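Local coordinates for protein DNA-3-methyladenine glycosidase II, putative (Deinococcus radiodurans, PDB 2YG9) that belongs to the helix-hairpin-helix (HhH-GPD) superfamily of base excision DNA repair proteins and is a putative, all-alpha DNA glycosidase, at residues M161-F165 and S208-W212. Numbering follows the deposited sequence.
Sequences MFLLF and SRYLW
With CG anti to the carbonyl carbon (chi1 -73°), Trp212 sends its six-membered ring toward helix 156-166, where Met161, Leu164 and Phe165 meet its outer end, CZ3 and CH2. Phe165, turned about its first torsion in the same sense, meets it from the opposite direction. Their planes lie 29° apart. The rings are slid past each other with little overlap, their centroids 5.6 Å apart. The contact runs through Phe165 CZ, 3.5 Å from Trp212 CZ3. Met161, bent at its second and third torsions, brings SD and CE to the neighbouring ring carbon, SD lying 3.7 Å from Trp212 CH2 in an oblique Met-aromatic contact. Leu164 CD1 comes in at the indole's edge, near its plane, 4.0 Å from CZ3 of Trp212. The other methyl of Leu164, CD2, sits over the centre of the Phe165 ring, 3.6 Å above its plane, and also packs 3.9 Å from Arg209 CD. The polar ends look elsewhere: Trp212 NE1 bonds to Asp177 OD1, Arg209 NH2 to Pro53 O, and Ser208 OG to Arg204 O and Val172 O. Helix 156-166 follows helix 141-149 and a glycine-rich hairpin, and so is the second helix of the family's helix-hairpin-helix motif; helix 204-219, near the C-terminal end, packs across it. The two segments run nearly at right angles, their axes 13.0 Å apart, so large side chains must span the gap. No hydrogen bond joins 161-165 to 208-212. The contact therefore rests on apolar, sulfur and aromatic packing, while the Asp177 bond tethers the indole from its pyrrole side and should restrict its rotation.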
# COMPACT_ATOMS: atom_id res chain seq x y z
N MET A 161 0.93 -3.03 0.23
CA MET A 161 0.48 -1.78 -0.36
C MET A 161 0.03 -0.81 0.74
O MET A 161 0.18 0.41 0.64
CB MET A 161 -0.69 -2.05 -1.32
CG MET A 161 -0.35 -2.71 -2.66
SD MET A 161 1.01 -1.94 -3.52
CE MET A 161 2.38 -2.96 -3.05
N PHE A 162 -0.60 -1.36 1.76
CA PHE A 162 -1.06 -0.58 2.92
C PHE A 162 0.12 0.04 3.72
O PHE A 162 0.13 1.23 4.09
CB PHE A 162 -1.95 -1.48 3.80
CG PHE A 162 -2.44 -0.82 5.07
CD1 PHE A 162 -3.43 0.13 5.03
CD2 PHE A 162 -1.87 -1.14 6.28
CE1 PHE A 162 -3.86 0.76 6.22
CE2 PHE A 162 -2.30 -0.54 7.45
CZ PHE A 162 -3.31 0.37 7.42
N LEU A 163 1.12 -0.76 3.98
CA LEU A 163 2.36 -0.26 4.57
C LEU A 163 2.98 0.85 3.75
O LEU A 163 3.35 1.91 4.30
CB LEU A 163 3.38 -1.41 4.72
CG LEU A 163 3.42 -2.18 6.04
CD1 LEU A 163 2.08 -2.75 6.40
CD2 LEU A 163 4.46 -3.29 5.90
N LEU A 164 3.07 0.64 2.43
CA LEU A 164 3.74 1.59 1.56
C LEU A 164 2.94 2.88 1.39
O LEU A 164 3.46 3.98 1.63
CB LEU A 164 4.07 0.95 0.21
CG LEU A 164 5.03 1.62 -0.79
CD1 LEU A 164 5.44 0.52 -1.80
CD2 LEU A 164 4.42 2.85 -1.52
N PHE A 165 1.67 2.75 1.02
CA PHE A 165 0.87 3.89 0.73
C PHE A 165 0.14 4.50 1.92
O PHE A 165 0.01 5.72 1.96
CB PHE A 165 -0.12 3.63 -0.39
CG PHE A 165 0.52 3.45 -1.72
CD1 PHE A 165 0.99 4.55 -2.44
CD2 PHE A 165 0.67 2.20 -2.26
CE1 PHE A 165 1.57 4.38 -3.70
CE2 PHE A 165 1.24 2.03 -3.51
CZ PHE A 165 1.70 3.11 -4.21
N SER A 208 10.08 1.22 -5.69
CA SER A 208 8.81 0.64 -6.16
C SER A 208 7.94 1.71 -6.86
O SER A 208 7.44 1.50 -7.97
CB SER A 208 8.07 0.01 -5.00
OG SER A 208 8.68 -1.18 -4.56
N ARG A 209 7.77 2.86 -6.22
CA ARG A 209 6.98 3.94 -6.80
C ARG A 209 7.55 4.46 -8.13
O ARG A 209 6.79 4.78 -9.07
CB ARG A 209 6.81 5.08 -5.78
CG ARG A 209 5.93 4.67 -4.59
CD ARG A 209 5.85 5.80 -3.57
NE ARG A 209 5.22 7.00 -4.15
CZ ARG A 209 5.39 8.26 -3.73
NH1 ARG A 209 6.22 8.56 -2.76
NH2 ARG A 209 4.75 9.23 -4.35
N TYR A 210 8.88 4.48 -8.23
CA TYR A 210 9.52 4.83 -9.51
C TYR A 210 9.33 3.76 -10.58
O TYR A 210 9.18 4.09 -11.74
CB TYR A 210 11.01 5.20 -9.33
CG TYR A 210 11.21 6.67 -8.99
CD1 TYR A 210 10.94 7.67 -9.93
CD2 TYR A 210 11.61 7.05 -7.73
CE1 TYR A 210 11.09 9.03 -9.62
CE2 TYR A 210 11.76 8.41 -7.41
CZ TYR A 210 11.50 9.39 -8.35
OH TYR A 210 11.67 10.72 -7.98
N LEU A 211 9.35 2.48 -10.21
CA LEU A 211 8.98 1.45 -11.19
C LEU A 211 7.56 1.60 -11.74
O LEU A 211 7.31 1.46 -12.96
CB LEU A 211 9.19 0.04 -10.61
CG LEU A 211 10.64 -0.45 -10.42
CD1 LEU A 211 10.60 -1.85 -9.83
CD2 LEU A 211 11.42 -0.40 -11.73
N TRP A 212 6.60 1.89 -10.86
CA TRP A 212 5.23 2.10 -11.31
C TRP A 212 5.16 3.39 -12.15
O TRP A 212 4.40 3.47 -13.15
CB TRP A 212 4.25 2.21 -10.12
CG TRP A 212 3.97 0.90 -9.40
CD1 TRP A 212 3.66 -0.29 -9.98
CD2 TRP A 212 3.98 0.67 -7.98
NE1 TRP A 212 3.44 -1.25 -9.01
CE2 TRP A 212 3.63 -0.68 -7.78
CE3 TRP A 212 4.19 1.49 -6.87
CZ2 TRP A 212 3.53 -1.25 -6.50
CZ3 TRP A 212 4.10 0.91 -5.59
CH2 TRP A 212 3.78 -0.44 -5.43